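Local coordinates for protein acetaldehyde dehydrogenase (Acetylating) (Geobacillus thermoglucosidasius, PDB 5J78) that probably catalyses the reversible NAD-dependent oxidation of acetaldehyde, in the presence of coenzyme A, to acetyl-CoA, at residues K111-I116 against K156-I161; I127-G132 against N462-A467. One frame throughout, in Å; residues are numbered along the deposited sequence.

Interaction 1 (K111-I116 against K156-I161). With GOL (glycerol), chain J.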
ATOM      1  N   LYS A 111      36.971  -3.238  21.822  1.00 18.62           N
ATOM      2  CA  LYS A 111      36.840  -1.821  22.154  1.00 20.52           C
ATOM      3  C   LYS A 111      35.602  -1.241  21.475  1.00 15.22           C
ATOM      4  O   LYS A 111      35.436  -1.394  20.273  1.00 16.50           O
ATOM      5  CB  LYS A 111      38.091  -1.040  21.731  1.00 29.50           C
ATOM      6  CG  LYS A 111      39.367  -1.454  22.454  1.00 27.32           C
ATOM      7  CD  LYS A 111      40.586  -0.710  21.894  1.00 45.72           C
ATOM      8  CE  LYS A 111      41.828  -0.924  22.736  1.00 51.85           C
ATOM      9  NZ  LYS A 111      42.981  -0.129  22.208  1.00 64.77           N
ATOM     10  N   THR A 112      34.755  -0.560  22.240  1.00 19.07           N
ATOM     11  CA  THR A 112      33.516   0.015  21.704  1.00 26.81           C
ATOM     12  C   THR A 112      33.212   1.435  22.188  1.00 21.38           C
ATOM     13  O   THR A 112      32.186   2.004  21.814  1.00 25.06           O
ATOM     14  CB  THR A 112      32.298  -0.865  22.072  1.00 26.97           C
ATOM     15  OG1 THR A 112      32.211  -0.990  23.503  1.00 18.30           O
ATOM     16  CG2 THR A 112      32.432  -2.228  21.470  1.00 21.12           C
ATOM     17  N   VAL A 113      34.090   2.004  23.009  1.00 20.30           N
ATOM     18  CA  VAL A 113      33.879   3.361  23.531  1.00 25.35           C
ATOM     19  C   VAL A 113      34.937   4.319  23.008  1.00 25.52           C
ATOM     20  O   VAL A 113      36.120   4.030  23.090  1.00 26.34           O
ATOM     21  CB  VAL A 113      33.927   3.423  25.081  1.00 22.32           C
ATOM     22  CG1 VAL A 113      33.731   4.875  25.568  1.00 21.47           C
ATOM     23  CG2 VAL A 113      32.888   2.528  25.695  1.00 20.83           C
ATOM     24  N   GLY A 114      34.509   5.470  22.500  1.00 22.05           N
ATOM     25  CA  GLY A 114      35.439   6.520  22.138  1.00 22.07           C
ATOM     26  C   GLY A 114      36.315   6.153  20.953  1.00 28.97           C
ATOM     27  O   GLY A 114      35.897   5.470  20.017  1.00 21.46           O
ATOM     28  N   ILE A 115      37.553   6.620  21.008  1.00 24.31           N
ATOM     29  CA  ILE A 115      38.521   6.363  19.971  1.00 28.98           C
ATOM     30  C   ILE A 115      39.019   4.949  20.138  1.00 24.82           C
ATOM     31  O   ILE A 115      39.605   4.619  21.166  1.00 31.69           O
ATOM     32  CB  ILE A 115      39.676   7.381  20.036  1.00 31.55           C
ATOM     33  CG1 ILE A 115      39.121   8.768  19.708  1.00 28.47           C
ATOM     34  CG2 ILE A 115      40.810   6.991  19.082  1.00 30.84           C
ATOM     35  CD1 ILE A 115      40.148   9.886  19.734  1.00 34.81           C
ATOM     36  N   ILE A 116      38.761   4.108  19.143  1.00 22.73           N
ATOM     37  CA  ILE A 116      39.094   2.697  19.250  1.00 25.35           C
ATOM     38  C   ILE A 116      40.357   2.391  18.458  1.00 27.44           C
ATOM     39  O   ILE A 116      40.897   1.300  18.557  1.00 30.12           O
ATOM     40  CB  ILE A 116      37.928   1.786  18.781  1.00 17.15           C
ATOM     41  CG1 ILE A 116      37.512   2.078  17.336  1.00 28.68           C
ATOM     42  CG2 ILE A 116      36.764   1.928  19.727  1.00 25.26           C
ATOM     43  CD1 ILE A 116      36.403   1.108  16.788  1.00 26.62           C
ATOM     44  N   LYS A 156      26.957  -4.105  24.682  1.00 17.87           N
ATOM     45  CA  LYS A 156      28.401  -3.939  24.567  1.00 19.63           C
ATOM     46  C   LYS A 156      28.749  -2.821  23.565  1.00 28.78           C
ATOM     47  O   LYS A 156      29.723  -2.093  23.769  1.00 16.07           O
ATOM     48  CB  LYS A 156      29.041  -5.270  24.164  1.00 16.15           C
ATOM     49  CG  LYS A 156      30.528  -5.226  23.808  1.00 25.16           C
ATOM     50  CD  LYS A 156      31.425  -4.972  24.999  1.00 21.27           C
ATOM     51  CE  LYS A 156      32.826  -4.579  24.520  1.00 22.47           C
ATOM     52  NZ  LYS A 156      33.887  -4.678  25.570  1.00 23.30           N
ATOM     53  N   ALA A 157      27.944  -2.665  22.511  1.00 21.80           N
ATOM     54  CA  ALA A 157      28.164  -1.588  21.531  1.00 22.49           C
ATOM     55  C   ALA A 157      27.474  -0.280  21.926  1.00 23.42           C
ATOM     56  O   ALA A 157      27.487   0.710  21.165  1.00 17.12           O
ATOM     57  CB  ALA A 157      27.705  -2.036  20.150  1.00 19.95           C
ATOM     58  N   ARG A 158      26.858  -0.305  23.107  1.00 18.71           N
ATOM     59  CA  ARG A 158      26.296   0.868  23.794  1.00 18.19           C
ATOM     60  C   ARG A 158      24.941   1.304  23.249  1.00 16.31           C
ATOM     61  O   ARG A 158      24.600   2.485  23.257  1.00 20.36           O
ATOM     62  CB  ARG A 158      27.282   2.040  23.761  1.00 18.05           C
ATOM     63  CG  ARG A 158      28.648   1.701  24.377  1.00 19.75           C
ATOM     64  CD  ARG A 158      29.782   2.462  23.722  1.00 27.67           C
ATOM     65  NE  ARG A 158      29.754   3.864  24.098  1.00 20.96           N
ATOM     66  CZ  ARG A 158      30.176   4.865  23.334  1.00 29.16           C
ATOM     67  NH1 ARG A 158      30.679   4.648  22.133  1.00 17.42           N
ATOM     68  NH2 ARG A 158      30.109   6.099  23.784  1.00 25.38           N
ATOM     69  N   ASN A 159      24.157   0.322  22.826  1.00 19.74           N
ATOM     70  CA  ASN A 159      22.797   0.530  22.362  1.00 19.75           C
ATOM     71  C   ASN A 159      21.743   0.130  23.389  1.00 17.85           C
ATOM     72  O   ASN A 159      22.027  -0.631  24.314  1.00 16.10           O
ATOM     73  CB  ASN A 159      22.572  -0.280  21.081  1.00 20.22           C
ATOM     74  CG  ASN A 159      23.634  -0.012  20.051  1.00 19.79           C
ATOM     75  OD1 ASN A 159      23.686   1.078  19.471  1.00 16.87           O
ATOM     76  ND2 ASN A 159      24.520  -0.974  19.854  1.00 18.10           N
ATOM     77  N   ALA A 160      20.527   0.633  23.191  1.00 17.17           N
ATOM     78  CA  ALA A 160      19.318   0.063  23.806  1.00 20.48           C
ATOM     79  C   ALA A 160      18.768  -0.974  22.833  1.00 18.04           C
ATOM     80  O   ALA A 160      19.100  -0.944  21.657  1.00 13.87           O
ATOM     81  CB  ALA A 160      18.267   1.149  24.107  1.00 20.69           C
ATOM     82  N   ILE A 161      17.941  -1.896  23.308  1.00 11.43           N
ATOM     83  CA  ILE A 161      17.346  -2.889  22.416  1.00 16.35           C
ATOM     84  C   ILE A 161      15.923  -3.191  22.858  1.00 19.40           C
ATOM     85  O   ILE A 161      15.650  -3.320  24.064  1.00 19.54           O
ATOM     86  CB  ILE A 161      18.184  -4.195  22.337  1.00 13.43           C
ATOM     87  CG1 ILE A 161      17.524  -5.190  21.375  1.00 10.19           C
ATOM     88  CG2 ILE A 161      18.377  -4.830  23.701  1.00 17.82           C
ATOM     89  CD1 ILE A 161      18.516  -6.129  20.723  1.00 19.66           C
TER
HETATM   90  C1  GOL J1006      30.415   9.261  22.543  1.00 56.93           C
HETATM   91  O1  GOL J1006      31.654   9.328  23.208  1.00 63.47           O
HETATM   92  C2  GOL J1006      30.593   8.670  21.154  1.00 37.38           C
HETATM   93  O2  GOL J1006      30.261   9.659  20.192  1.00 49.72           O
HETATM   94  C3  GOL J1006      32.022   8.211  20.921  1.00 29.56           C
HETATM   95  O3  GOL J1006      32.341   7.063  21.671  1.00 31.72           O
HETATM   96  O   HOH W   1      29.839   2.086  20.176  1.00 25.63           O
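Thr-112 and Lys-156 form the tight, buried end of this contact. The hydroxyl OG1 of Thr-112 donates to Lys-156 O at 2.7 Å, arriving nearly along the C=O axis; with chi1 at 58° OG1 sits between the backbone N and the carbonyl carbon, while CG2 lies 3.9 Å from Lys-156 CE. The lysine runs on past the threonine to a salt bridge with Asp-59. Lys-156 is the last residue of helix 143-156, which ends in a Schellman motif with Arg-158 at positive phi; the threonine hydroxyl thus supplies a donor to the carbonyl of the helix's last residue.

The other end is looser and wetter. Arg-158 NH1 reaches Thr-112 O at 3.1 Å through a bond bent to 139°, its acceptor tilted 29° from the guanidinium plane. A water donates both to that same oxygen and to Ala-157 O, bridging the backbones. Val-113 CA lies over one guanidinium face, 3.6 Å above the plane and toward its rim, and Val-113 CG2 packs 3.7 Å from Arg-158 CD. Near the plane, at the edge, is O3 of a glycerol probably left from crystallisation, which accepts from Gly-114 N at 2.8 Å and from Arg-158 NH1 at 3.0 Å. Arg-158 NH2 also binds Glu-51 O. A leucine in place of this arginine would probably leave Thr-112 O to the water and strip Glu-51 O of this donor.

The example illustrates how a helix end is joined to the loop before strand 115-119 by backbone carbonyls used as acceptors, a cation probably polarising one of them.

Interaction 2 (I127-G132 against N462-A467)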
ATOM      1  N   ILE A 127      36.418   6.431  15.668  1.00 21.26           N
ATOM      2  CA  ILE A 127      35.566   6.586  16.836  1.00 19.33           C
ATOM      3  C   ILE A 127      34.415   5.587  16.719  1.00 26.39           C
ATOM      4  O   ILE A 127      33.771   5.507  15.668  1.00 19.54           O
ATOM      5  CB  ILE A 127      34.991   8.000  16.954  1.00 23.51           C
ATOM      6  CG1 ILE A 127      36.100   9.050  17.013  1.00 26.69           C
ATOM      7  CG2 ILE A 127      34.108   8.124  18.183  1.00 19.58           C
ATOM      8  CD1 ILE A 127      35.564  10.453  16.747  1.00 24.38           C
ATOM      9  N   ALA A 128      34.172   4.823  17.781  1.00 20.39           N
ATOM     10  CA  ALA A 128      33.026   3.920  17.824  1.00 20.43           C
ATOM     11  C   ALA A 128      31.770   4.722  18.112  1.00 22.85           C
ATOM     12  O   ALA A 128      31.716   5.495  19.073  1.00 22.27           O
ATOM     13  CB  ALA A 128      33.224   2.835  18.868  1.00 24.13           C
ATOM     14  N   GLN A 129      30.767   4.549  17.260  1.00 20.76           N
ATOM     15  CA  GLN A 129      29.504   5.271  17.382  1.00 20.20           C
ATOM     16  C   GLN A 129      28.307   4.310  17.452  1.00 19.84           C
ATOM     17  O   GLN A 129      27.999   3.641  16.469  1.00 18.62           O
ATOM     18  CB  GLN A 129      29.317   6.226  16.200  1.00 19.85           C
ATOM     19  CG  GLN A 129      28.032   7.044  16.266  1.00 22.69           C
ATOM     20  CD  GLN A 129      28.012   7.958  17.498  1.00 45.40           C
ATOM     21  OE1 GLN A 129      28.969   8.694  17.767  1.00 37.71           O
ATOM     22  NE2 GLN A 129      26.932   7.892  18.260  1.00 34.24           N
ATOM     23  N   PRO A 130      27.608   4.268  18.600  1.00 13.42           N
ATOM     24  CA  PRO A 130      26.440   3.382  18.713  1.00 19.46           C
ATOM     25  C   PRO A 130      25.351   3.686  17.687  1.00 13.86           C
ATOM     26  O   PRO A 130      25.116   4.850  17.399  1.00 17.92           O
ATOM     27  CB  PRO A 130      25.912   3.671  20.125  1.00 18.82           C
ATOM     28  CG  PRO A 130      27.008   4.295  20.835  1.00 19.74           C
ATOM     29  CD  PRO A 130      27.793   5.070  19.819  1.00 19.59           C
ATOM     30  N   VAL A 131      24.679   2.663  17.176  1.00 10.44           N
ATOM     31  CA  VAL A 131      23.610   2.872  16.214  1.00 16.16           C
ATOM     32  C   VAL A 131      22.375   3.468  16.851  1.00 21.40           C
ATOM     33  O   VAL A 131      21.562   4.079  16.156  1.00 18.18           O
ATOM     34  CB  VAL A 131      23.204   1.580  15.500  1.00 12.05           C
ATOM     35  CG1 VAL A 131      24.339   1.101  14.626  1.00 18.71           C
ATOM     36  CG2 VAL A 131      22.755   0.492  16.496  1.00 19.68           C
ATOM     37  N   GLY A 132      22.237   3.277  18.165  1.00 18.60           N
ATOM     38  CA  GLY A 132      21.147   3.866  18.922  1.00 20.65           C
ATOM     39  C   GLY A 132      20.193   2.847  19.538  1.00 19.21           C
ATOM     40  O   GLY A 132      20.452   2.301  20.624  1.00 21.06           O
ATOM     41  N   ASN A 462      28.634   2.113  14.302  1.00 20.79           N
ATOM     42  CA  ASN A 462      29.241   2.731  13.127  1.00 17.47           C
ATOM     43  C   ASN A 462      30.634   3.197  13.469  1.00 21.91           C
ATOM     44  O   ASN A 462      30.916   3.480  14.633  1.00 19.51           O
ATOM     45  CB  ASN A 462      28.401   3.915  12.653  1.00 16.94           C
ATOM     46  CG  ASN A 462      26.978   3.520  12.271  1.00 15.00           C
ATOM     47  OD1 ASN A 462      26.005   4.179  12.660  1.00 23.83           O
ATOM     48  ND2 ASN A 462      26.848   2.461  11.502  1.00 16.72           N
ATOM     49  N   ILE A 463      31.509   3.286  12.472  1.00 19.30           N
ATOM     50  CA  ILE A 463      32.808   3.902  12.681  1.00 16.54           C
ATOM     51  C   ILE A 463      32.789   5.309  12.081  1.00 19.23           C
ATOM     52  O   ILE A 463      32.461   5.487  10.902  1.00 22.12           O
ATOM     53  CB  ILE A 463      33.940   3.036  12.080  1.00 19.86           C
ATOM     54  CG1 ILE A 463      34.063   1.758  12.913  1.00 25.28           C
ATOM     55  CG2 ILE A 463      35.270   3.778  12.135  1.00 22.71           C
ATOM     56  CD1 ILE A 463      34.857   0.659  12.298  1.00 34.09           C
ATOM     57  N   LYS A 464      33.075   6.305  12.928  1.00 18.60           N
ATOM     58  CA  LYS A 464      33.330   7.670  12.493  1.00 16.05           C
ATOM     59  C   LYS A 464      34.832   7.862  12.323  1.00 21.44           C
ATOM     60  O   LYS A 464      35.619   7.388  13.151  1.00 19.81           O
ATOM     61  CB  LYS A 464      32.780   8.678  13.504  1.00 17.80           C
ATOM     62  CG  LYS A 464      31.298   8.484  13.867  1.00 14.76           C
ATOM     63  CD  LYS A 464      30.764   9.596  14.760  1.00 22.23           C
ATOM     64  CE  LYS A 464      31.558   9.740  16.069  1.00 23.46           C
ATOM     65  NZ  LYS A 464      31.134  10.954  16.837  1.00 24.22           N
ATOM     66  N   ARG A 465      35.240   8.541  11.253  1.00 13.81           N
ATOM     67  CA  ARG A 465      36.671   8.716  10.986  1.00 19.99           C
ATOM     68  C   ARG A 465      37.073  10.188  11.047  1.00 19.86           C
ATOM     69  O   ARG A 465      36.574  11.018  10.287  1.00 18.12           O
ATOM     70  CB  ARG A 465      37.021   8.089   9.637  1.00 18.89           C
ATOM     71  CG  ARG A 465      36.735   6.578   9.638  1.00 24.28           C
ATOM     72  CD  ARG A 465      36.744   5.972   8.267  1.00 23.30           C
ATOM     73  NE  ARG A 465      36.783   4.503   8.312  1.00 24.11           N
ATOM     74  CZ  ARG A 465      35.712   3.710   8.231  1.00 22.77           C
ATOM     75  NH1 ARG A 465      34.491   4.218   8.110  1.00 16.96           N
ATOM     76  NH2 ARG A 465      35.861   2.392   8.273  1.00 21.91           N
ATOM     77  N   VAL A 466      37.933  10.503  12.006  1.00 18.06           N
ATOM     78  CA  VAL A 466      38.544  11.820  12.110  1.00 18.24           C
ATOM     79  C   VAL A 466      39.800  11.824  11.248  1.00 17.36           C
ATOM     80  O   VAL A 466      40.763  11.125  11.560  1.00 19.17           O
ATOM     81  CB  VAL A 466      38.906  12.162  13.554  1.00 17.83           C
ATOM     82  CG1 VAL A 466      39.479  13.590  13.642  1.00 18.00           C
ATOM     83  CG2 VAL A 466      37.677  11.988  14.478  1.00 20.55           C
ATOM     84  N   ALA A 467      39.801  12.599  10.171  1.00 14.82           N
ATOM     85  CA  ALA A 467      40.847  12.459   9.158  1.00 14.19           C
ATOM     86  C   ALA A 467      41.458  13.785   8.784  1.00 16.44           C
ATOM     87  O   ALA A 467      40.749  14.736   8.456  1.00 17.09           O
ATOM     88  CB  ALA A 467      40.281  11.766   7.913  1.00 16.28           C
TER
HETATM   89  O   HOH W   2      28.040  11.114  17.797  1.00 37.23           O
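The carboxamides of Gln-129 and Asn-462 each meet the opposite segment through their oxygen. Gln-129 OE1 lies 3.3 Å from Lys-464 NZ, a weak hydrogen bond, while OD1 of Asn-462, hydrogen-bonded to Ala-445 N of the second subunit, touches Val-131 CG1 only loosely at 4.0 Å, the two side chains crossing at about a right angle. The third flat group, the guanidinium of Arg-465, has Ile-463 CG2 of its own strand over the centre of one face, and NH1 goes to a salt bridge with Asp-453 of the second subunit.

A water reinforces the weak amide-lysine pair, donating to Gln-129 OE1 at 2.6 Å and accepting from Lys-464 NZ. The ammonium has firmer partners in Lys-413 O and Ile-411 O of the second subunit. With CG of Gln-129 anti to the backbone N (chi1 -179°) and a bend at chi2, the amide oxygen is brought to the end of the lysine chain, which the glutamine crosses at a slant; Lys-464 CG lies 3.8 Å from Gln-129 CB. Ile-127 CG2 touches Lys-464 CE at 3.7 Å.

Strands 124-138 and 461-468 run antiparallel here, consistent with the oligomerisation arm of the aldehyde dehydrogenase fold. Ile-127 and Lys-464 make a hydrogen-bonded pair, the N-H of Ile-127 donating to Lys-464 O at 2.8 Å and 172°. Gln-129 and Asn-462 repeat the pattern, whereas Ala-128 and Ile-463 between them form a non-hydrogen-bonded pair whose side chains point to the face opposite those of the flanking pairs. Ile-127 O also receives a CA-H contact from Ile-463.

Beyond the lysine the packing turns apolar and tight: Ile-127 CD1 presses against Val-466 CG2 at 3.5 Å. Residues Arg-465 to Ala-467 pair in parallel with a strand of the second subunit, which continues the sheet across the interface.

Overall arrangement
From the N terminus, the chain leaves helix 89-107, passes 111-116 into strand 115-119, turns back along strand 124-138, and returns through helix 143-156 to 156-161, where interaction 1 closes a loop of some forty residues. Interaction 2 opens inside that loop, at 127-132, and closes only after about 330 further residues, at strand 461-468; the two therefore cross rather than nest. Their centres lie about 9 Å apart, joined through Gly-114 O with Ala-128 N and through Asn-159 OD1 with Gly-132 N. Strand 124-138 is the common element: interaction 1 ties the loop before its neighbour, strand 115-119, to the end of helix 143-156, and interaction 2 ties it to the C-terminal strand at the subunit interface.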